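Local coordinates for protein 5-carboxyvanillate decarboxylase (Sphingomonas paucimobilis, PDB 4L6D) that probably removes a carboxylate group from 5-carboxyvanillate to give vanillate, using a manganese ion held in a barrel of the amidohydrolase fold, at residues I5-A10 and N291-I296; T270-E275 and A295-Y300. All blocks are in the same frame, centred on the assembly; numbering follows the deposited sequence.

Contacts 1 and 2 illustrate how a barrel enzyme builds its active site where strand ends meet. They lie about 7 Å apart, centre to centre, and share A295 and I296: in contact 1 this segment packs on the first strand, and in contact 2 on the loop after the seventh. Each supplies a manganese ligand, E8 from 5-10 and D297 from 295-300, and both touch the metal-bound water 2. The two are joined directly as well, for E8 OE1 lies 2.6 Å from S272 OG and E9 OE2 lies 2.8 Å from Y298 N, both probable hydrogen bonds. The vanillate bound at the metal is covered by Y300 of contact 2.

Contact 1: I5-A10 and N291-I296; sequences IATEEA and NVMWAI. With MN (manganese (II) ion), chain I.
Closure of the eight-stranded barrel of the amidohydrolase fold joins strand 5-11, the first, to the end of strand 292-293, the last, through A6, T7 and E9 on one side and W294 to I296 on the other. T7 grips the carbonyl O of W294 twice. Its backbone N reaches that W294 O at 3.2 Å, in the carbonyl plane and on a lone pair. The hydroxyl, with OG1 set between the backbone N and the carbonyl carbon (chi1 55°), donates from above the same plane, T7 OG1 to W294 O being 2.9 Å. The CB of A295 lies beside the hydroxyl, 3.4 Å from T7 OG1.

E9 folds back through a bend at chi2 (-46°) and brings its carboxylate across I296. The amide I296 N meets E9 OE1 at 2.8 Å in a nearly straight bond, on the syn side but tilted 29° out of the carboxylate plane, while E8 N reaches E9 OE1 from the opposite face at 2.9 Å. D297 N is a further donor to E9 OE1. With an alanine in place of E9, the amides of E8 and I296 would probably be left without their common acceptor.

Next to these polar bonds, A6 CB touches both W294 CZ3 and I296 CD1, each at 3.6 Å, where the two apolar groups converge. The extended E8 chain carries its carboxylate away from the seam: OE2 binds the manganese at 2.2 Å, OE1 is held by Y172 and S272, and water 2 links the E8 carbonyl O to the metal. Around this seam, strand 71-76 touches A6, T7, E9 and I296, strand 267-270 adjoins T7 and A295, and helix 303-311 covers W294 and I296 from outside the barrel, taking the indole NE1 on the carbonyl of A306.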
ATOM      1  N   ILE A   5      18.320  16.368  11.944  1.00  4.88           N
ATOM      2  CA  ILE A   5      17.151  16.487  12.801  1.00  6.28           C
ATOM      3  C   ILE A   5      16.242  15.300  12.515  1.00  6.46           C
ATOM      4  O   ILE A   5      15.596  15.246  11.473  1.00  6.15           O
ATOM      5  CB  ILE A   5      16.404  17.824  12.542  1.00  6.14           C
ATOM      6  CG1 ILE A   5      17.316  19.025  12.832  1.00  6.53           C
ATOM      7  CG2 ILE A   5      15.115  17.885  13.367  1.00  6.06           C
ATOM      8  CD1 ILE A   5      16.709  20.359  12.392  1.00  6.14           C
ATOM      9  N   ALA A   6      16.216  14.332  13.428  1.00  5.23           N
ATOM     10  CA  ALA A   6      15.412  13.123  13.247  1.00  4.36           C
ATOM     11  C   ALA A   6      13.947  13.411  13.589  1.00  5.36           C
ATOM     12  O   ALA A   6      13.665  13.927  14.664  1.00  6.44           O
ATOM     13  CB  ALA A   6      15.959  11.999  14.122  1.00  4.47           C
ATOM     14  N   THR A   7      13.023  13.096  12.690  1.00  6.29           N
ATOM     15  CA  THR A   7      11.653  13.594  12.845  1.00  5.05           C
ATOM     16  C   THR A   7      10.561  12.639  13.332  1.00  6.31           C
ATOM     17  O   THR A   7       9.408  13.068  13.448  1.00  6.43           O
ATOM     18  CB  THR A   7      11.144  14.257  11.549  1.00  4.27           C
ATOM     19  OG1 THR A   7      11.268  13.335  10.452  1.00  5.89           O
ATOM     20  CG2 THR A   7      11.947  15.517  11.247  1.00  5.40           C
ATOM     21  N   GLU A   8      10.887  11.379  13.627  1.00  4.69           N
ATOM     22  CA  GLU A   8       9.854  10.444  14.096  1.00  3.93           C
ATOM     23  C   GLU A   8      10.333   9.685  15.324  1.00  5.09           C
ATOM     24  O   GLU A   8      10.376   8.452  15.337  1.00  5.43           O
ATOM     25  CB  GLU A   8       9.428   9.449  13.007  1.00  3.79           C
ATOM     26  CG  GLU A   8       8.022   8.855  13.293  1.00  4.98           C
ATOM     27  CD  GLU A   8       7.648   7.720  12.351  1.00  4.88           C
ATOM     28  OE1 GLU A   8       7.498   7.972  11.132  1.00  5.09           O
ATOM     29  OE2 GLU A   8       7.500   6.572  12.826  1.00  6.31           O
ATOM     30  N   GLU A   9      10.676  10.432  16.366  1.00  4.26           N
ATOM     31  CA  GLU A   9      11.417   9.860  17.471  1.00  4.46           C
ATOM     32  C   GLU A   9      10.502   9.752  18.669  1.00  5.33           C
ATOM     33  O   GLU A   9      10.104  10.749  19.256  1.00  6.36           O
ATOM     34  CB  GLU A   9      12.679  10.691  17.741  1.00  5.77           C
ATOM     35  CG  GLU A   9      13.424  11.034  16.430  1.00  5.90           C
ATOM     36  CD  GLU A   9      13.561   9.822  15.516  1.00  4.86           C
ATOM     37  OE1 GLU A   9      13.271   9.936  14.293  1.00  4.81           O
ATOM     38  OE2 GLU A   9      13.939   8.746  16.035  1.00  5.65           O
ATOM     39  N   ALA A  10      10.157   8.514  18.996  1.00  5.14           N
ATOM     40  CA  ALA A  10       9.140   8.219  19.995  1.00  4.81           C
ATOM     41  C   ALA A  10       9.635   8.416  21.420  1.00  5.10           C
ATOM     42  O   ALA A  10      10.800   8.158  21.734  1.00  7.12           O
ATOM     43  CB  ALA A  10       8.655   6.784  19.812  1.00  5.34           C
ATOM     44  N   ASN A 291      10.134  18.347   0.170  1.00  4.68           N
ATOM     45  CA  ASN A 291       9.058  17.578   0.802  1.00  4.47           C
ATOM     46  C   ASN A 291       9.501  16.265   1.452  1.00  4.48           C
ATOM     47  O   ASN A 291       8.666  15.449   1.836  1.00  6.04           O
ATOM     48  CB  ASN A 291       7.952  17.282  -0.211  1.00  7.44           C
ATOM     49  CG  ASN A 291       6.920  18.398  -0.302  1.00  8.66           C
ATOM     50  OD1 ASN A 291       6.920  19.331   0.501  1.00 10.58           O
ATOM     51  ND2 ASN A 291       6.013  18.286  -1.263  1.00  9.25           N
ATOM     52  N   VAL A 292      10.810  16.063   1.574  1.00  5.00           N
ATOM     53  CA  VAL A 292      11.334  14.841   2.173  1.00  4.82           C
ATOM     54  C   VAL A 292      12.223  15.158   3.363  1.00  4.99           C
ATOM     55  O   VAL A 292      13.172  15.923   3.238  1.00  4.67           O
ATOM     56  CB  VAL A 292      12.136  14.008   1.152  1.00  4.66           C
ATOM     57  CG1 VAL A 292      12.554  12.672   1.768  1.00  4.74           C
ATOM     58  CG2 VAL A 292      11.317  13.792  -0.120  1.00  7.53           C
ATOM     59  N   MET A 293      11.931  14.532   4.502  1.00  4.47           N
ATOM     60  CA  MET A 293      12.702  14.725   5.728  1.00  4.51           C
ATOM     61  C   MET A 293      13.280  13.419   6.226  1.00  6.30           C
ATOM     62  O   MET A 293      12.707  12.358   6.027  1.00  6.58           O
ATOM     63  CB  MET A 293      11.809  15.302   6.820  1.00  4.34           C
ATOM     64  CG  MET A 293      11.378  16.722   6.535  1.00  4.83           C
ATOM     65  SD  MET A 293      10.201  17.360   7.744  1.00  6.12           S
ATOM     66  CE  MET A 293       8.685  16.559   7.236  1.00  9.54           C
ATOM     67  N   TRP A 294      14.414  13.509   6.906  1.00  5.61           N
ATOM     68  CA  TRP A 294      15.031  12.341   7.509  1.00  4.59           C
ATOM     69  C   TRP A 294      14.431  12.029   8.885  1.00  4.77           C
ATOM     70  O   TRP A 294      13.983  12.926   9.607  1.00  5.31           O
ATOM     71  CB  TRP A 294      16.541  12.587   7.593  1.00  4.09           C
ATOM     72  CG  TRP A 294      17.321  11.501   8.261  1.00  4.73           C
ATOM     73  CD1 TRP A 294      17.611  10.268   7.759  1.00  4.17           C
ATOM     74  CD2 TRP A 294      17.914  11.564   9.560  1.00  4.33           C
ATOM     75  NE1 TRP A 294      18.349   9.547   8.677  1.00  5.32           N
ATOM     76  CE2 TRP A 294      18.556  10.332   9.786  1.00  4.42           C
ATOM     77  CE3 TRP A 294      17.973  12.558  10.553  1.00  4.95           C
ATOM     78  CZ2 TRP A 294      19.243  10.060  10.966  1.00  5.76           C
ATOM     79  CZ3 TRP A 294      18.650  12.285  11.723  1.00  4.63           C
ATOM     80  CH2 TRP A 294      19.281  11.045  11.918  1.00  4.85           C
ATOM     81  N   ALA A 295      14.428  10.745   9.240  1.00  5.27           N
ATOM     82  CA  ALA A 295      14.001  10.306  10.570  1.00  5.12           C
ATOM     83  C   ALA A 295      14.702   8.998  10.920  1.00  5.76           C
ATOM     84  O   ALA A 295      15.305   8.373  10.048  1.00  6.95           O
ATOM     85  CB  ALA A 295      12.483  10.126  10.635  1.00  6.43           C
ATOM     86  N   ILE A 296      14.599   8.575  12.181  1.00  5.08           N
ATOM     87  CA  ILE A 296      15.198   7.319  12.623  1.00  5.20           C
ATOM     88  C   ILE A 296      14.133   6.290  12.990  1.00  7.24           C
ATOM     89  O   ILE A 296      14.297   5.101  12.697  1.00  7.01           O
ATOM     90  CB  ILE A 296      16.129   7.524  13.834  1.00  6.40           C
ATOM     91  CG1 ILE A 296      17.237   8.529  13.506  1.00  5.60           C
ATOM     92  CG2 ILE A 296      16.705   6.181  14.292  1.00  5.26           C
ATOM     93  CD1 ILE A 296      17.928   9.059  14.745  1.00  5.51           C
TER
HETATM   94 MN    MN I 401       7.380   5.511  14.730  1.00  5.68          MN
HETATM   95  O   HOH W   1      14.783  15.719   8.932  1.00  5.32           O
HETATM   96  O   HOH W   2       8.056   6.966  16.225  1.00  6.18           O

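Contact 2: T270-E275 and A295-Y300; sequences TTSGVE and AIDYPY. With MN (manganese (II) ion), chain I; VNL (4-hydroxy-3-methoxybenzoate), chain J.
Two first torsions set the polar groups around A295. T271 carries OG1 between its backbone N and carbonyl carbon (chi1 65°), which faces the hydroxyl to the A295 amide, and S272 holds OG in the corresponding place (chi1 52°), turned toward E8 and H227. The bond from A295 N to T271 OG1 is weak, at 3.3 Å. The A295 methyl is caught alongside two neighbours, A295 CB being 3.7 Å from T270 OG1 and 3.8 Å from S272 CB, the latter whatever the turn of the serine hydroxyl.

A type II turn from T271 to V274 carries the first loop past the second, with G273 taking the positive phi that this turn needs. Water extends the link: water 3 lies 2.8 Å from T271 OG1 and reaches the A295 carbonyl O as well, while water 4 accepts from G273 N at 2.8 Å, with E275 OE2 and I296 O also in its shell.

Further along, D297 binds the manganese through OD1 at 2.1 Å; its OD2 is held by H227. S272 OG also takes H227 N, which helps to position this second shell. The vanillate ring lies over one face of the Y300 ring, VNL CM2 standing 3.4 Å above the tyrosine plane, and Y300 OH is tied to T77. VNL O3 coordinates the metal at 2.0 Å, next to D297 OD1, and R46 adds a hydrogen bond to the ligand. Metal binding would probably stabilise O3 in its phenolate form, with the Y300 ring probably helping to hold the vanillate ring in place over its face.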
ATOM      1  N   THR A 270       8.625  11.589   5.621  1.00  3.87           N
ATOM      2  CA  THR A 270       9.914  11.272   6.229  1.00  4.20           C
ATOM      3  C   THR A 270      10.380   9.888   5.832  1.00  3.52           C
ATOM      4  O   THR A 270       9.594   9.072   5.344  1.00  4.24           O
ATOM      5  CB  THR A 270       9.931  11.384   7.769  1.00  4.48           C
ATOM      6  OG1 THR A 270       9.528  10.135   8.348  1.00  4.08           O
ATOM      7  CG2 THR A 270       9.031  12.524   8.270  1.00  5.18           C
ATOM      8  N   THR A 271      11.663   9.634   6.068  1.00  3.75           N
ATOM      9  CA  THR A 271      12.300   8.377   5.684  1.00  3.54           C
ATOM     10  C   THR A 271      12.319   7.334   6.799  1.00  4.92           C
ATOM     11  O   THR A 271      13.024   6.341   6.672  1.00  5.24           O
ATOM     12  CB  THR A 271      13.760   8.619   5.252  1.00  5.21           C
ATOM     13  OG1 THR A 271      14.513   9.081   6.377  1.00  5.10           O
ATOM     14  CG2 THR A 271      13.830   9.680   4.136  1.00  5.24           C
ATOM     15  N   SER A 272      11.579   7.558   7.887  1.00  5.08           N
ATOM     16  CA  SER A 272      11.593   6.601   9.003  1.00  5.04           C
ATOM     17  C   SER A 272      11.370   5.177   8.516  1.00  5.89           C
ATOM     18  O   SER A 272      10.431   4.902   7.774  1.00  5.32           O
ATOM     19  CB  SER A 272      10.519   6.952  10.029  1.00  4.60           C
ATOM     20  OG  SER A 272       9.265   7.109   9.392  1.00  5.17           O
ATOM     21  N   GLY A 273      12.242   4.261   8.915  1.00  5.56           N
ATOM     22  CA  GLY A 273      12.039   2.861   8.572  1.00  4.80           C
ATOM     23  C   GLY A 273      12.181   2.479   7.113  1.00  3.94           C
ATOM     24  O   GLY A 273      11.872   1.344   6.752  1.00  4.17           O
ATOM     25  N   VAL A 274      12.642   3.406   6.277  1.00  4.17           N
ATOM     26  CA  VAL A 274      12.846   3.137   4.851  1.00  5.02           C
ATOM     27  C   VAL A 274      14.205   3.689   4.445  1.00  5.27           C
ATOM     28  O   VAL A 274      14.321   4.739   3.800  1.00  6.64           O
ATOM     29  CB  VAL A 274      11.722   3.723   3.969  1.00  5.16           C
ATOM     30  CG1 VAL A 274      11.926   3.337   2.494  1.00  5.17           C
ATOM     31  CG2 VAL A 274      10.362   3.232   4.474  1.00  4.71           C
ATOM     32  N   GLU A 275      15.245   2.973   4.857  1.00  4.74           N
ATOM     33  CA  GLU A 275      16.621   3.390   4.609  1.00  4.78           C
ATOM     34  C   GLU A 275      17.078   2.859   3.256  1.00  5.28           C
ATOM     35  O   GLU A 275      17.998   2.054   3.152  1.00  7.59           O
ATOM     36  CB  GLU A 275      17.500   2.922   5.778  1.00  5.04           C
ATOM     37  CG  GLU A 275      17.010   3.563   7.084  1.00  6.05           C
ATOM     38  CD  GLU A 275      17.623   2.981   8.356  1.00  6.88           C
ATOM     39  OE1 GLU A 275      18.644   2.264   8.284  1.00  7.30           O
ATOM     40  OE2 GLU A 275      17.058   3.271   9.444  1.00  6.41           O
ATOM     41  N   ALA A 295      14.428  10.745   9.240  1.00  5.27           N
ATOM     42  CA  ALA A 295      14.001  10.306  10.570  1.00  5.12           C
ATOM     43  C   ALA A 295      14.702   8.998  10.920  1.00  5.76           C
ATOM     44  O   ALA A 295      15.305   8.373  10.048  1.00  6.95           O
ATOM     45  CB  ALA A 295      12.483  10.126  10.635  1.00  6.43           C
ATOM     46  N   ILE A 296      14.599   8.575  12.181  1.00  5.08           N
ATOM     47  CA  ILE A 296      15.198   7.319  12.623  1.00  5.20           C
ATOM     48  C   ILE A 296      14.133   6.290  12.990  1.00  7.24           C
ATOM     49  O   ILE A 296      14.297   5.101  12.697  1.00  7.01           O
ATOM     50  CB  ILE A 296      16.129   7.524  13.834  1.00  6.40           C
ATOM     51  CG1 ILE A 296      17.237   8.529  13.506  1.00  5.60           C
ATOM     52  CG2 ILE A 296      16.705   6.181  14.292  1.00  5.26           C
ATOM     53  CD1 ILE A 296      17.928   9.059  14.745  1.00  5.51           C
ATOM     54  N   ASP A 297      13.048   6.749  13.619  1.00  5.06           N
ATOM     55  CA  ASP A 297      12.091   5.873  14.301  1.00  6.83           C
ATOM     56  C   ASP A 297      12.703   5.226  15.555  1.00  7.57           C
ATOM     57  O   ASP A 297      12.396   4.078  15.889  1.00  7.19           O
ATOM     58  CB  ASP A 297      11.508   4.798  13.361  1.00  6.93           C
ATOM     59  CG  ASP A 297      10.000   4.699  13.449  1.00  8.52           C
ATOM     60  OD1 ASP A 297       9.429   5.133  14.467  1.00  7.49           O
ATOM     61  OD2 ASP A 297       9.383   4.171  12.497  1.00  8.69           O
ATOM     62  N   TYR A 298      13.562   5.968  16.254  1.00  4.95           N
ATOM     63  CA  TYR A 298      14.103   5.538  17.538  1.00  5.24           C
ATOM     64  C   TYR A 298      12.966   5.591  18.581  1.00  4.89           C
ATOM     65  O   TYR A 298      12.119   6.473  18.503  1.00  6.09           O
ATOM     66  CB  TYR A 298      15.245   6.482  17.931  1.00  6.36           C
ATOM     67  CG  TYR A 298      15.913   6.114  19.229  1.00  5.90           C
ATOM     68  CD1 TYR A 298      16.978   5.227  19.250  1.00  8.03           C
ATOM     69  CD2 TYR A 298      15.464   6.636  20.443  1.00  6.47           C
ATOM     70  CE1 TYR A 298      17.588   4.875  20.434  1.00  7.98           C
ATOM     71  CE2 TYR A 298      16.066   6.288  21.631  1.00  6.99           C
ATOM     72  CZ  TYR A 298      17.136   5.411  21.622  1.00  7.87           C
ATOM     73  OH  TYR A 298      17.751   5.041  22.795  1.00  8.56           O
ATOM     74  N   PRO A 299      12.930   4.658  19.556  1.00  5.13           N
ATOM     75  CA  PRO A 299      13.861   3.562  19.849  1.00  5.75           C
ATOM     76  C   PRO A 299      13.499   2.251  19.172  1.00  7.82           C
ATOM     77  O   PRO A 299      14.097   1.211  19.475  1.00 10.84           O
ATOM     78  CB  PRO A 299      13.726   3.414  21.364  1.00  6.89           C
ATOM     79  CG  PRO A 299      12.283   3.703  21.617  1.00  9.00           C
ATOM     80  CD  PRO A 299      11.935   4.822  20.636  1.00  5.81           C
ATOM     81  N   TYR A 300      12.535   2.294  18.267  1.00  6.84           N
ATOM     82  CA  TYR A 300      12.115   1.086  17.568  1.00  8.21           C
ATOM     83  C   TYR A 300      13.132   0.642  16.515  1.00 10.68           C
ATOM     84  O   TYR A 300      13.156  -0.525  16.116  1.00 12.83           O
ATOM     85  CB  TYR A 300      10.725   1.299  16.968  1.00  9.67           C
ATOM     86  CG  TYR A 300       9.670   1.602  18.026  1.00  9.96           C
ATOM     87  CD1 TYR A 300       9.168   0.592  18.849  1.00 11.56           C
ATOM     88  CD2 TYR A 300       9.199   2.898  18.224  1.00 11.02           C
ATOM     89  CE1 TYR A 300       8.214   0.861  19.832  1.00  9.98           C
ATOM     90  CE2 TYR A 300       8.240   3.176  19.204  1.00 10.11           C
ATOM     91  CZ  TYR A 300       7.752   2.156  20.000  1.00  9.56           C
ATOM     92  OH  TYR A 300       6.806   2.415  20.968  1.00  9.60           O
TER
HETATM   93 MN    MN I 401       7.380   5.511  14.730  1.00  5.68          MN
HETATM   94  C1  VNL J 402       7.140  -0.148  16.332  1.00  9.41           C
HETATM   95  CO1 VNL J 402       7.916   0.502  15.363  1.00  9.82           C
HETATM   96  CO2 VNL J 402       6.194   0.557  17.103  1.00 10.71           C
HETATM   97  CM1 VNL J 402       7.768   1.884  15.147  1.00 12.26           C
HETATM   98  CM2 VNL J 402       6.022   1.924  16.896  1.00 10.80           C
HETATM   99  OM  VNL J 402       5.127   2.693  17.595  1.00 11.71           O
HETATM  100  CZ  VNL J 402       6.839   2.611  15.891  1.00 10.37           C
HETATM  101  CC  VNL J 402       7.344  -1.620  16.575  1.00 11.63           C
HETATM  102  CV  VNL J 402       4.278   2.092  18.591  1.00  8.34           C
HETATM  103  O1  VNL J 402       8.366  -2.207  16.128  1.00 12.91           O
HETATM  104  O2  VNL J 402       6.509  -2.228  17.286  1.00 11.49           O
HETATM  105  O3  VNL J 402       6.859   3.975  15.977  1.00 11.87           O
HETATM  106  O   HOH W   3      15.835   7.008   7.670  1.00  6.78           O
HETATM  107  O   HOH W   4      14.787   4.707   9.965  1.00  6.87           O
HETATM  108  O   HOH W   2       8.056   6.966  16.225  1.00  6.18           O